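Local coordinates for Pre-mRNA-splicing factor 38 (Chaetomium thermophilum, PDB 5F5T), which is probably required for pre-mRNA splicing as a nuclear, spliceosomal member of the PRP38 family, at residues A[49-54]-A[89-94]; A[59-64]-A[96-101]; A[131-136]-A[183-188]. One frame throughout, in Å; residues are numbered along the deposited sequence.

Overall arrangement
From the N terminus, the chain passes through helix 50-55 and helix 61-71 before reaching helix 87-98, on which contacts 1 and 2 close loops of 34 and 31 residues. Contact 1 (49-54 with 89-94) and contact 2 (59-64 with 96-101) alternate along the sequence, so their loops cross; their centres lie about 12 Å apart and they touch, K94 CG standing 3.6 Å from V59 CG2. Contact 3 (131-136 with 183-188) opens only after both have closed. It lies about 28 Å, centre to centre, from contact 1, on the opposite side of the chain's centre, and brings the approach to helix 187-192 back to helix 133-140, across an excursion that includes the hairpin of strands 149-153 and 158-162.

Contact 1: residues A[49-54]-A[89-94]; sequences SYFWKE and LCLAFK
W52 carries the aromatic part of this helix-helix contact, reaching with CH2 to F93 CD2 at 3.5 Å. The planes of its six-membered ring and the F93 phenyl are inclined by 56°, an oblique pairing, neither stack nor T-shape. Because W52 CG lies anti to the backbone N (chi1 177°), the indole extends across to helix 87-98, where its edge also meets C90 O, 3.5 Å from W52 CZ3.

Apolar contacts extend this packing. The F51 ring presents its edge to C90, CD2 lying 3.7 Å from CB, and to L91. K94's bent chain crosses the far corner of the indole at about a right angle, CE 3.6 Å from W52 CH2, while its NZ is bonded to Q97. The C90 sulfur stands 5.3 Å from the F51 ring centroid, an oblique sulfur-aromatic contact.

The polar element lies on one side of the contact: S49, the N-cap of helix 50-55, accepts through OG from W52 N at 3.2 Å and also bonds I46 O of helix 40-48. The two helical segments incline at 49°, axes 10.2 Å apart, a separation filled by rings, sulfur and methylenes, so cohesion across the interface is apolar and aromatic.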
ATOM      1  N   SER A  49      -4.267 -12.649  20.930  1.00 72.24           N
ATOM      2  CA  SER A  49      -2.994 -12.027  21.301  1.00 60.12           C
ATOM      3  C   SER A  49      -3.105 -11.194  22.571  1.00 72.07           C
ATOM      4  O   SER A  49      -4.158 -10.636  22.881  1.00 67.13           O
ATOM      5  CB  SER A  49      -2.462 -11.142  20.173  1.00 54.29           C
ATOM      6  OG  SER A  49      -3.187  -9.925  20.099  1.00 64.47           O
ATOM      7  N   TYR A  50      -1.996 -11.121  23.299  1.00 66.57           N
ATOM      8  CA  TYR A  50      -1.904 -10.338  24.522  1.00 65.46           C
ATOM      9  C   TYR A  50      -2.127  -8.848  24.276  1.00 74.89           C
ATOM     10  O   TYR A  50      -2.786  -8.168  25.060  1.00 71.98           O
ATOM     11  CB  TYR A  50      -0.539 -10.560  25.163  1.00 63.05           C
ATOM     12  CG  TYR A  50      -0.288  -9.756  26.412  1.00 73.39           C
ATOM     13  CD1 TYR A  50      -0.767 -10.190  27.639  1.00 69.71           C
ATOM     14  CD2 TYR A  50       0.450  -8.580  26.372  1.00 70.50           C
ATOM     15  CE1 TYR A  50      -0.532  -9.473  28.790  1.00 73.90           C
ATOM     16  CE2 TYR A  50       0.689  -7.852  27.522  1.00 84.10           C
ATOM     17  CZ  TYR A  50       0.196  -8.305  28.729  1.00 80.69           C
ATOM     18  OH  TYR A  50       0.428  -7.592  29.881  1.00 81.93           O
ATOM     19  N   PHE A  51      -1.559  -8.337  23.189  1.00 63.12           N
ATOM     20  CA  PHE A  51      -1.668  -6.920  22.886  1.00 64.30           C
ATOM     21  C   PHE A  51      -3.116  -6.516  22.650  1.00 66.98           C
ATOM     22  O   PHE A  51      -3.546  -5.448  23.067  1.00 72.17           O
ATOM     23  CB  PHE A  51      -0.828  -6.551  21.669  1.00 46.10           C
ATOM     24  CG  PHE A  51      -0.930  -5.107  21.298  1.00 59.42           C
ATOM     25  CD1 PHE A  51      -0.194  -4.155  21.986  1.00 54.17           C
ATOM     26  CD2 PHE A  51      -1.771  -4.694  20.277  1.00 64.35           C
ATOM     27  CE1 PHE A  51      -0.286  -2.817  21.654  1.00 59.83           C
ATOM     28  CE2 PHE A  51      -1.868  -3.354  19.941  1.00 63.60           C
ATOM     29  CZ  PHE A  51      -1.123  -2.415  20.631  1.00 50.02           C
ATOM     30  N   TRP A  52      -3.861  -7.368  21.962  1.00 61.68           N
ATOM     31  CA  TRP A  52      -5.268  -7.100  21.707  1.00 67.09           C
ATOM     32  C   TRP A  52      -6.043  -7.068  23.025  1.00 65.78           C
ATOM     33  O   TRP A  52      -6.833  -6.158  23.274  1.00 72.05           O
ATOM     34  CB  TRP A  52      -5.842  -8.153  20.763  1.00 55.02           C
ATOM     35  CG  TRP A  52      -7.300  -8.014  20.503  1.00 69.12           C
ATOM     36  CD1 TRP A  52      -8.311  -8.655  21.159  1.00 59.14           C
ATOM     37  CD2 TRP A  52      -7.922  -7.208  19.495  1.00 65.90           C
ATOM     38  NE1 TRP A  52      -9.525  -8.285  20.633  1.00 59.91           N
ATOM     39  CE2 TRP A  52      -9.314  -7.400  19.608  1.00 62.47           C
ATOM     40  CE3 TRP A  52      -7.439  -6.340  18.512  1.00 55.42           C
ATOM     41  CZ2 TRP A  52     -10.227  -6.755  18.777  1.00 64.23           C
ATOM     42  CZ3 TRP A  52      -8.348  -5.701  17.685  1.00 65.19           C
ATOM     43  CH2 TRP A  52      -9.726  -5.910  17.824  1.00 62.81           C
ATOM     44  N   LYS A  53      -5.796  -8.064  23.870  1.00 65.30           N
ATOM     45  CA  LYS A  53      -6.506  -8.210  25.137  1.00 66.69           C
ATOM     46  C   LYS A  53      -6.198  -7.099  26.140  1.00 67.70           C
ATOM     47  O   LYS A  53      -7.060  -6.725  26.933  1.00 87.78           O
ATOM     48  CB  LYS A  53      -6.187  -9.570  25.760  1.00 71.68           C
ATOM     49  CG  LYS A  53      -6.779 -10.751  25.004  1.00 62.49           C
ATOM     50  CD  LYS A  53      -6.488 -12.059  25.723  1.00 76.83           C
ATOM     51  CE  LYS A  53      -6.840 -13.259  24.857  1.00 96.43           C
ATOM     52  NZ  LYS A  53      -8.307 -13.365  24.619  1.00106.12           N
ATOM     53  N   GLU A  54      -4.973  -6.582  26.120  1.00 75.31           N
ATOM     54  CA  GLU A  54      -4.546  -5.615  27.132  1.00 76.61           C
ATOM     55  C   GLU A  54      -4.502  -4.166  26.652  1.00 61.21           C
ATOM     56  O   GLU A  54      -4.514  -3.243  27.465  1.00 78.81           O
ATOM     57  CB  GLU A  54      -3.163  -5.996  27.667  1.00 93.38           C
ATOM     58  CG  GLU A  54      -3.152  -7.229  28.544  1.00107.45           C
ATOM     59  CD  GLU A  54      -3.759  -6.969  29.904  1.00115.54           C
ATOM     60  OE1 GLU A  54      -3.634  -5.829  30.398  1.00126.38           O
ATOM     61  OE2 GLU A  54      -4.354  -7.904  30.481  1.00109.78           O
ATOM     62  N   LEU A  89      -0.706  -4.448  13.187  1.00 58.43           N
ATOM     63  CA  LEU A  89      -1.755  -5.260  12.582  1.00 52.65           C
ATOM     64  C   LEU A  89      -3.002  -5.286  13.454  1.00 64.42           C
ATOM     65  O   LEU A  89      -4.123  -5.156  12.955  1.00 69.29           O
ATOM     66  CB  LEU A  89      -1.264  -6.685  12.342  1.00 52.07           C
ATOM     67  CG  LEU A  89      -2.227  -7.586  11.572  1.00 58.45           C
ATOM     68  CD1 LEU A  89      -2.610  -6.943  10.252  1.00 40.40           C
ATOM     69  CD2 LEU A  89      -1.604  -8.951  11.339  1.00 58.39           C
ATOM     70  N   CYS A  90      -2.798  -5.436  14.760  1.00 50.15           N
ATOM     71  CA  CYS A  90      -3.905  -5.487  15.704  1.00 59.62           C
ATOM     72  C   CYS A  90      -4.715  -4.202  15.651  1.00 52.42           C
ATOM     73  O   CYS A  90      -5.945  -4.229  15.662  1.00 68.37           O
ATOM     74  CB  CYS A  90      -3.392  -5.717  17.125  1.00 44.45           C
ATOM     75  SG  CYS A  90      -2.598  -7.314  17.376  1.00 69.80           S
ATOM     76  N   LEU A  91      -4.014  -3.078  15.582  1.00 62.75           N
ATOM     77  CA  LEU A  91      -4.667  -1.782  15.505  1.00 57.79           C
ATOM     78  C   LEU A  91      -5.377  -1.614  14.174  1.00 55.48           C
ATOM     79  O   LEU A  91      -6.428  -0.982  14.107  1.00 59.42           O
ATOM     80  CB  LEU A  91      -3.657  -0.657  15.725  1.00 46.04           C
ATOM     81  CG  LEU A  91      -3.216  -0.538  17.184  1.00 64.48           C
ATOM     82  CD1 LEU A  91      -2.185   0.560  17.370  1.00 52.61           C
ATOM     83  CD2 LEU A  91      -4.432  -0.281  18.062  1.00 56.81           C
ATOM     84  N   ALA A  92      -4.815  -2.189  13.114  1.00 46.80           N
ATOM     85  CA  ALA A  92      -5.496  -2.174  11.825  1.00 46.21           C
ATOM     86  C   ALA A  92      -6.826  -2.917  11.929  1.00 60.59           C
ATOM     87  O   ALA A  92      -7.855  -2.444  11.443  1.00 61.92           O
ATOM     88  CB  ALA A  92      -4.625  -2.790  10.749  1.00 40.97           C
ATOM     89  N   PHE A  93      -6.798  -4.075  12.580  1.00 49.01           N
ATOM     90  CA  PHE A  93      -8.002  -4.878  12.753  1.00 66.75           C
ATOM     91  C   PHE A  93      -9.021  -4.125  13.589  1.00 65.73           C
ATOM     92  O   PHE A  93     -10.221  -4.144  13.298  1.00 60.31           O
ATOM     93  CB  PHE A  93      -7.671  -6.220  13.407  1.00 65.83           C
ATOM     94  CG  PHE A  93      -8.848  -7.147  13.513  1.00 73.59           C
ATOM     95  CD1 PHE A  93      -9.392  -7.733  12.380  1.00 89.03           C
ATOM     96  CD2 PHE A  93      -9.411  -7.435  14.745  1.00 72.60           C
ATOM     97  CE1 PHE A  93     -10.479  -8.588  12.474  1.00 74.34           C
ATOM     98  CE2 PHE A  93     -10.498  -8.289  14.847  1.00 69.75           C
ATOM     99  CZ  PHE A  93     -11.031  -8.866  13.708  1.00 70.65           C
ATOM    100  N   LYS A  94      -8.532  -3.441  14.616  1.00 50.53           N
ATOM    101  CA  LYS A  94      -9.405  -2.634  15.452  1.00 58.84           C
ATOM    102  C   LYS A  94     -10.040  -1.508  14.652  1.00 62.80           C
ATOM    103  O   LYS A  94     -11.199  -1.182  14.859  1.00 73.65           O
ATOM    104  CB  LYS A  94      -8.638  -2.057  16.637  1.00 57.10           C
ATOM    105  CG  LYS A  94      -9.513  -1.283  17.606  1.00 58.18           C
ATOM    106  CD  LYS A  94     -10.774  -2.057  17.949  1.00 75.96           C
ATOM    107  CE  LYS A  94     -10.655  -2.752  19.292  1.00 68.95           C
ATOM    108  NZ  LYS A  94     -11.989  -3.091  19.864  1.00 69.97           N
TER

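Contact 2: residues A[59-64]-A[96-101]; sequences VNEADI and LQLAPG
The backbones stay well apart, their nearest CA atoms being E61 and P100 at 7.5 Å, where the start of helix 61-71 faces the end of helix 87-98. This is a helix-helix junction within the mainly helical PRP38 fold: one segment enters its helix through the N-cap residue N60, whose side chain makes no capping bond, whereas the other leaves helical geometry at A99, whose positive phi of 49° turns the chain toward P100.

L98 makes the largest single contribution to the contact. Its CG is anti to the carbonyl carbon (chi1 -62°), which sends the two methyls toward the opposite segment. CD1 comes over the backbone at the helix start, 4.1 Å from N60 C, and also approaches I64, the two side chains meeting tip to tip. CD2 lies 4.2 Å from V59 O. The aliphatic part of E61 flanks the same leucine, its CG 4.2 Å from L98 CD1, while the carboxylate end comes near P100.

Further residues bound this join, in which leucine methyls lie against the backbone at the helix start. I64 continues onto L91 and L95 of helix 87-98, and P100 onto L95, L105 and Y126. Within segment 59-64 the backbone N of N60 donates to D63 OD2 at 2.9 Å, meeting that oxygen on its anti side, 20° out of the carboxylate plane.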
ATOM      1  N   VAL A  59     -11.087   0.143  23.126  1.00 77.97           N
ATOM      2  CA  VAL A  59     -10.431   1.389  22.737  1.00 81.74           C
ATOM      3  C   VAL A  59     -11.275   2.243  21.803  1.00 82.97           C
ATOM      4  O   VAL A  59     -12.229   1.773  21.189  1.00 80.56           O
ATOM      5  CB  VAL A  59      -9.082   1.142  22.050  1.00 71.11           C
ATOM      6  CG1 VAL A  59      -8.125   0.479  23.009  1.00 78.34           C
ATOM      7  CG2 VAL A  59      -9.270   0.314  20.795  1.00 77.50           C
ATOM      8  N   ASN A  60     -10.873   3.503  21.688  1.00103.91           N
ATOM      9  CA  ASN A  60     -11.583   4.509  20.917  1.00 96.77           C
ATOM     10  C   ASN A  60     -10.705   5.053  19.801  1.00 90.07           C
ATOM     11  O   ASN A  60      -9.526   4.706  19.703  1.00101.14           O
ATOM     12  CB  ASN A  60     -12.047   5.648  21.820  1.00 83.76           C
ATOM     13  CG  ASN A  60     -13.538   5.632  22.042  1.00111.79           C
ATOM     14  OD1 ASN A  60     -14.243   4.767  21.524  1.00124.96           O
ATOM     15  ND2 ASN A  60     -14.031   6.590  22.819  1.00142.25           N
ATOM     16  N   GLU A  61     -11.291   5.876  18.940  1.00 78.33           N
ATOM     17  CA  GLU A  61     -10.553   6.488  17.842  1.00 83.38           C
ATOM     18  C   GLU A  61      -9.420   7.404  18.330  1.00 96.75           C
ATOM     19  O   GLU A  61      -8.360   7.464  17.708  1.00116.45           O
ATOM     20  CB  GLU A  61     -11.519   7.262  16.948  1.00 95.30           C
ATOM     21  CG  GLU A  61     -12.379   6.366  16.065  1.00116.30           C
ATOM     22  CD  GLU A  61     -13.794   6.892  15.888  1.00146.55           C
ATOM     23  OE1 GLU A  61     -14.645   6.151  15.352  1.00140.24           O
ATOM     24  OE2 GLU A  61     -14.057   8.049  16.282  1.00156.66           O
ATOM     25  N   ALA A  62      -9.638   8.121  19.429  1.00 82.05           N
ATOM     26  CA  ALA A  62      -8.566   8.897  20.064  1.00 97.67           C
ATOM     27  C   ALA A  62      -7.496   7.957  20.613  1.00102.39           C
ATOM     28  O   ALA A  62      -6.257   8.157  20.463  1.00118.11           O
ATOM     29  CB  ALA A  62      -9.130   9.762  21.172  1.00 76.14           C
ATOM     30  N   ASP A  63      -8.006   6.901  21.236  1.00 77.80           N
ATOM     31  CA  ASP A  63      -7.165   5.873  21.804  1.00 81.46           C
ATOM     32  C   ASP A  63      -6.297   5.290  20.714  1.00 66.82           C
ATOM     33  O   ASP A  63      -5.214   4.820  20.994  1.00 77.74           O
ATOM     34  CB  ASP A  63      -7.997   4.773  22.458  1.00 70.35           C
ATOM     35  CG  ASP A  63      -8.685   5.239  23.720  1.00 93.21           C
ATOM     36  OD1 ASP A  63      -8.152   6.145  24.398  1.00104.80           O
ATOM     37  OD2 ASP A  63      -9.761   4.695  24.037  1.00 85.75           O
ATOM     38  N   ILE A  64      -6.779   5.306  19.473  1.00 62.72           N
ATOM     39  CA  ILE A  64      -6.018   4.717  18.380  1.00 64.25           C
ATOM     40  C   ILE A  64      -4.687   5.442  18.215  1.00 60.68           C
ATOM     41  O   ILE A  64      -3.634   4.810  18.186  1.00 70.85           O
ATOM     42  CB  ILE A  64      -6.796   4.756  17.052  1.00 80.51           C
ATOM     43  CG1 ILE A  64      -7.882   3.680  17.044  1.00 72.30           C
ATOM     44  CG2 ILE A  64      -5.854   4.550  15.875  1.00 78.21           C
ATOM     45  CD1 ILE A  64      -7.340   2.280  17.210  1.00 67.10           C
ATOM     46  N   LEU A  96     -10.691  -1.703  11.502  1.00 61.81           N
ATOM     47  CA  LEU A  96     -11.713  -2.405  10.736  1.00 72.85           C
ATOM     48  C   LEU A  96     -12.981  -2.557  11.570  1.00 68.93           C
ATOM     49  O   LEU A  96     -14.092  -2.401  11.065  1.00 73.69           O
ATOM     50  CB  LEU A  96     -11.212  -3.779  10.286  1.00 56.38           C
ATOM     51  CG  LEU A  96     -10.176  -3.808   9.164  1.00 62.85           C
ATOM     52  CD1 LEU A  96      -9.712  -5.232   8.909  1.00 57.48           C
ATOM     53  CD2 LEU A  96     -10.743  -3.193   7.897  1.00 57.88           C
ATOM     54  N   GLN A  97     -12.805  -2.846  12.855  1.00 73.35           N
ATOM     55  CA  GLN A  97     -13.928  -2.958  13.783  1.00 69.24           C
ATOM     56  C   GLN A  97     -14.670  -1.632  13.958  1.00 76.62           C
ATOM     57  O   GLN A  97     -15.895  -1.575  13.863  1.00 89.08           O
ATOM     58  CB  GLN A  97     -13.433  -3.465  15.140  1.00 77.01           C
ATOM     59  CG  GLN A  97     -14.507  -4.062  16.019  1.00 91.13           C
ATOM     60  CD  GLN A  97     -13.978  -4.463  17.381  1.00101.08           C
ATOM     61  OE1 GLN A  97     -12.792  -4.753  17.535  1.00 96.13           O
ATOM     62  NE2 GLN A  97     -14.856  -4.481  18.378  1.00102.82           N
ATOM     63  N   LEU A  98     -13.911  -0.572  14.210  1.00 72.74           N
ATOM     64  CA  LEU A  98     -14.457   0.745  14.510  1.00 66.80           C
ATOM     65  C   LEU A  98     -15.053   1.425  13.288  1.00 74.12           C
ATOM     66  O   LEU A  98     -15.913   2.296  13.418  1.00 77.16           O
ATOM     67  CB  LEU A  98     -13.367   1.639  15.103  1.00 62.39           C
ATOM     68  CG  LEU A  98     -12.751   1.201  16.431  1.00 73.03           C
ATOM     69  CD1 LEU A  98     -11.795   2.266  16.937  1.00 64.49           C
ATOM     70  CD2 LEU A  98     -13.853   0.946  17.449  1.00 48.94           C
ATOM     71  N   ALA A  99     -14.583   1.026  12.110  1.00 86.66           N
ATOM     72  CA  ALA A  99     -15.049   1.586  10.842  1.00 76.19           C
ATOM     73  C   ALA A  99     -15.071   3.115  10.841  1.00 71.88           C
ATOM     74  O   ALA A  99     -16.130   3.715  10.665  1.00 81.42           O
ATOM     75  CB  ALA A  99     -16.432   1.043  10.509  1.00 65.00           C
ATOM     76  N   PRO A 100     -13.906   3.751  11.050  1.00 74.66           N
ATOM     77  CA  PRO A 100     -13.880   5.208  11.200  1.00 75.98           C
ATOM     78  C   PRO A 100     -14.266   5.917   9.907  1.00 84.18           C
ATOM     79  O   PRO A 100     -14.117   5.345   8.825  1.00 79.71           O
ATOM     80  CB  PRO A 100     -12.422   5.492  11.568  1.00 83.03           C
ATOM     81  CG  PRO A 100     -11.665   4.390  10.908  1.00 69.20           C
ATOM     82  CD  PRO A 100     -12.547   3.179  11.031  1.00 60.79           C
ATOM     83  N   GLY A 101     -14.734   7.157  10.023  1.00 84.94           N
ATOM     84  CA  GLY A 101     -15.214   7.902   8.876  1.00 79.70           C
ATOM     85  C   GLY A 101     -14.118   8.740   8.249  1.00 87.00           C
ATOM     86  O   GLY A 101     -12.982   8.741   8.721  1.00 96.09           O
TER

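Contact 3: residues A[131-136]-A[183-188]; sequences RPDKEV and KMRRRD
R185 grips D133 side-on with two nitrogens, one to each carboxylate oxygen. The shorter bond of this salt bridge runs from R185 NE to D133 OD2, 2.8 Å long with an N-H...O angle of 140°; the longer joins R185 NH2 to D133 OD1 at 3.3 Å, using the syn lone pair. The two planes are nearly parallel (9°) but offset, both oxygens standing tilted from the guanidinium plane. Beside this pair, M184 passes its CG 3.8 Å from D133 CB and ends with CE against V136, 3.5 Å from CG2.

The bridge sits on the first turn of helix 133-140 in the PRP38 fold, and joins it to the extended residues that lead into helix 187-192. With chi1 at 47°, the D133 carboxylate lies between its own backbone N and carbonyl carbon, where OD1 also faces K134 N on its anti side, a doubtful bond well out of plane. R185's two-nitrogen grip should limit rotation of the carboxylate, and the nearby helix N terminus probably favours its negative charge.

Farther out, L190 packs on both D133 and R185, and Y137 OH is hydrogen-bonded to R185 O. R128 of helix 117-130 lies against M184 and V136.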
ATOM      1  N   ARG A 131     -10.949   1.182   0.783  1.00 74.29           N
ATOM      2  CA  ARG A 131     -11.359   2.263  -0.112  1.00 72.84           C
ATOM      3  C   ARG A 131     -11.310   1.854  -1.577  1.00 78.16           C
ATOM      4  O   ARG A 131     -10.516   1.001  -1.951  1.00 75.19           O
ATOM      5  CB  ARG A 131     -10.476   3.496   0.101  1.00 69.65           C
ATOM      6  CG  ARG A 131     -11.179   4.659   0.772  1.00 79.15           C
ATOM      7  CD  ARG A 131     -11.605   4.280   2.169  1.00 83.51           C
ATOM      8  NE  ARG A 131     -12.379   5.330   2.821  1.00 99.14           N
ATOM      9  CZ  ARG A 131     -12.919   5.204   4.028  1.00101.38           C
ATOM     10  NH1 ARG A 131     -12.764   4.074   4.705  1.00 66.62           N
ATOM     11  NH2 ARG A 131     -13.610   6.206   4.559  1.00106.89           N
ATOM     12  N   PRO A 132     -12.180   2.452  -2.410  1.00 58.21           N
ATOM     13  CA  PRO A 132     -12.193   2.183  -3.854  1.00 71.04           C
ATOM     14  C   PRO A 132     -10.849   2.515  -4.508  1.00 78.83           C
ATOM     15  O   PRO A 132     -10.125   3.385  -4.013  1.00 84.71           O
ATOM     16  CB  PRO A 132     -13.298   3.109  -4.370  1.00 63.52           C
ATOM     17  CG  PRO A 132     -14.202   3.284  -3.194  1.00 69.35           C
ATOM     18  CD  PRO A 132     -13.277   3.354  -2.017  1.00 75.60           C
ATOM     19  N   ASP A 133     -10.527   1.832  -5.605  1.00 70.96           N
ATOM     20  CA  ASP A 133      -9.173   1.867  -6.150  1.00 73.90           C
ATOM     21  C   ASP A 133      -8.715   3.259  -6.583  1.00 76.44           C
ATOM     22  O   ASP A 133      -7.598   3.675  -6.258  1.00 80.17           O
ATOM     23  CB  ASP A 133      -9.057   0.896  -7.333  1.00 70.23           C
ATOM     24  CG  ASP A 133     -10.205   1.025  -8.317  1.00 92.41           C
ATOM     25  OD1 ASP A 133     -10.967   2.008  -8.216  1.00108.96           O
ATOM     26  OD2 ASP A 133     -10.342   0.144  -9.195  1.00 86.01           O
ATOM     27  N   LYS A 134      -9.584   3.991  -7.275  1.00 74.80           N
ATOM     28  CA  LYS A 134      -9.249   5.338  -7.730  1.00 71.84           C
ATOM     29  C   LYS A 134      -8.917   6.234  -6.540  1.00 74.58           C
ATOM     30  O   LYS A 134      -7.899   6.941  -6.530  1.00 83.97           O
ATOM     31  CB  LYS A 134     -10.391   5.927  -8.556  1.00 74.42           C
ATOM     32  CG  LYS A 134     -10.303   7.429  -8.774  1.00 87.81           C
ATOM     33  CD  LYS A 134     -11.476   7.921  -9.608  1.00 91.30           C
ATOM     34  CE  LYS A 134     -11.526   9.439  -9.678  1.00113.19           C
ATOM     35  NZ  LYS A 134     -12.748   9.909 -10.394  1.00118.40           N
ATOM     36  N   GLU A 135      -9.770   6.171  -5.524  1.00 74.86           N
ATOM     37  CA  GLU A 135      -9.578   6.952  -4.313  1.00 69.62           C
ATOM     38  C   GLU A 135      -8.278   6.566  -3.629  1.00 73.59           C
ATOM     39  O   GLU A 135      -7.577   7.419  -3.096  1.00 73.90           O
ATOM     40  CB  GLU A 135     -10.756   6.759  -3.358  1.00 81.72           C
ATOM     41  CG  GLU A 135     -11.043   7.958  -2.471  1.00 96.45           C
ATOM     42  CD  GLU A 135     -12.082   7.656  -1.411  1.00112.21           C
ATOM     43  OE1 GLU A 135     -12.014   8.261  -0.320  1.00108.25           O
ATOM     44  OE2 GLU A 135     -12.970   6.817  -1.671  1.00124.91           O
ATOM     45  N   VAL A 136      -7.955   5.279  -3.653  1.00 61.36           N
ATOM     46  CA  VAL A 136      -6.734   4.797  -3.022  1.00 65.31           C
ATOM     47  C   VAL A 136      -5.495   5.358  -3.713  1.00 64.12           C
ATOM     48  O   VAL A 136      -4.559   5.814  -3.053  1.00 66.00           O
ATOM     49  CB  VAL A 136      -6.675   3.270  -3.022  1.00 67.55           C
ATOM     50  CG1 VAL A 136      -5.264   2.793  -2.684  1.00 63.78           C
ATOM     51  CG2 VAL A 136      -7.667   2.727  -2.017  1.00 70.73           C
ATOM     52  N   LYS A 183      -8.274  -7.072  -4.682  1.00 64.72           N
ATOM     53  CA  LYS A 183      -7.686  -6.838  -5.990  1.00 70.45           C
ATOM     54  C   LYS A 183      -8.242  -5.562  -6.612  1.00 77.12           C
ATOM     55  O   LYS A 183      -9.447  -5.322  -6.591  1.00 90.05           O
ATOM     56  CB  LYS A 183      -7.917  -8.046  -6.900  1.00 68.00           C
ATOM     57  CG  LYS A 183      -7.167  -9.303  -6.451  1.00 85.47           C
ATOM     58  CD  LYS A 183      -7.729 -10.560  -7.095  1.00110.34           C
ATOM     59  CE  LYS A 183      -7.095 -11.823  -6.529  1.00113.86           C
ATOM     60  NZ  LYS A 183      -6.188 -12.433  -7.543  1.00119.93           N
ATOM     61  N   MET A 184      -7.354  -4.778  -7.212  1.00 79.36           N
ATOM     62  CA  MET A 184      -7.700  -3.468  -7.748  1.00 57.48           C
ATOM     63  C   MET A 184      -7.516  -3.459  -9.249  1.00 71.23           C
ATOM     64  O   MET A 184      -6.765  -4.271  -9.792  1.00 80.24           O
ATOM     65  CB  MET A 184      -6.819  -2.375  -7.146  1.00 65.22           C
ATOM     66  CG  MET A 184      -7.151  -1.969  -5.729  1.00 75.84           C
ATOM     67  SD  MET A 184      -6.144  -0.568  -5.186  1.00 73.24           S
ATOM     68  CE  MET A 184      -6.932  -0.236  -3.627  1.00136.07           C
ATOM     69  N   ARG A 185      -8.222  -2.568  -9.929  1.00 71.18           N
ATOM     70  CA  ARG A 185      -7.902  -2.324 -11.319  1.00 77.63           C
ATOM     71  C   ARG A 185      -6.526  -1.673 -11.316  1.00 65.19           C
ATOM     72  O   ARG A 185      -6.234  -0.832 -10.465  1.00 63.26           O
ATOM     73  CB  ARG A 185      -8.947  -1.435 -11.993  1.00 78.98           C
ATOM     74  CG  ARG A 185     -10.385  -1.894 -11.799  1.00 81.97           C
ATOM     75  CD  ARG A 185     -11.356  -0.945 -12.486  1.00 67.52           C
ATOM     76  NE  ARG A 185     -11.578   0.248 -11.676  1.00 86.85           N
ATOM     77  CZ  ARG A 185     -12.657   1.022 -11.746  1.00 82.52           C
ATOM     78  NH1 ARG A 185     -13.626   0.740 -12.604  1.00 91.35           N
ATOM     79  NH2 ARG A 185     -12.761   2.082 -10.958  1.00 78.52           N
ATOM     80  N   ARG A 186      -5.663  -2.099 -12.227  1.00 69.64           N
ATOM     81  CA  ARG A 186      -4.327  -1.530 -12.327  1.00 68.31           C
ATOM     82  C   ARG A 186      -4.418  -0.061 -12.717  1.00 77.87           C
ATOM     83  O   ARG A 186      -5.395   0.359 -13.343  1.00 80.94           O
ATOM     84  CB  ARG A 186      -3.486  -2.308 -13.334  1.00 71.57           C
ATOM     85  CG  ARG A 186      -3.165  -3.717 -12.897  1.00 71.13           C
ATOM     86  CD  ARG A 186      -2.085  -4.317 -13.769  1.00 81.32           C
ATOM     87  NE  ARG A 186      -2.649  -5.247 -14.739  1.00 97.70           N
ATOM     88  CZ  ARG A 186      -2.975  -4.922 -15.983  1.00 81.83           C
ATOM     89  NH1 ARG A 186      -2.780  -3.687 -16.417  1.00 95.18           N
ATOM     90  NH2 ARG A 186      -3.487  -5.837 -16.791  1.00 85.14           N
ATOM     91  N   ARG A 187      -3.405   0.717 -12.351  1.00 72.38           N
ATOM     92  CA  ARG A 187      -3.438   2.154 -12.587  1.00 73.56           C
ATOM     93  C   ARG A 187      -3.576   2.472 -14.073  1.00 77.15           C
ATOM     94  O   ARG A 187      -4.314   3.383 -14.452  1.00 78.22           O
ATOM     95  CB  ARG A 187      -2.188   2.823 -12.021  1.00 64.98           C
ATOM     96  CG  ARG A 187      -2.462   4.181 -11.402  1.00 74.57           C
ATOM     97  CD  ARG A 187      -1.310   5.146 -11.612  1.00 66.64           C
ATOM     98  NE  ARG A 187      -1.576   6.433 -10.980  1.00 66.99           N
ATOM     99  CZ  ARG A 187      -2.001   7.513 -11.628  1.00 81.35           C
ATOM    100  NH1 ARG A 187      -2.218   7.465 -12.937  1.00 83.75           N
ATOM    101  NH2 ARG A 187      -2.212   8.642 -10.965  1.00 79.65           N
ATOM    102  N   ASP A 188      -2.878   1.712 -14.913  1.00 63.42           N
ATOM    103  CA  ASP A 188      -2.950   1.927 -16.355  1.00 74.25           C
ATOM    104  C   ASP A 188      -4.363   1.675 -16.889  1.00 81.42           C
ATOM    105  O   ASP A 188      -4.780   2.300 -17.862  1.00 91.92           O
ATOM    106  CB  ASP A 188      -1.939   1.047 -17.098  1.00 77.88           C
ATOM    107  CG  ASP A 188      -2.131  -0.426 -16.824  1.00 84.08           C
ATOM    108  OD1 ASP A 188      -2.796  -0.761 -15.828  1.00 95.40           O
ATOM    109  OD2 ASP A 188      -1.614  -1.249 -17.609  1.00 94.96           O
TER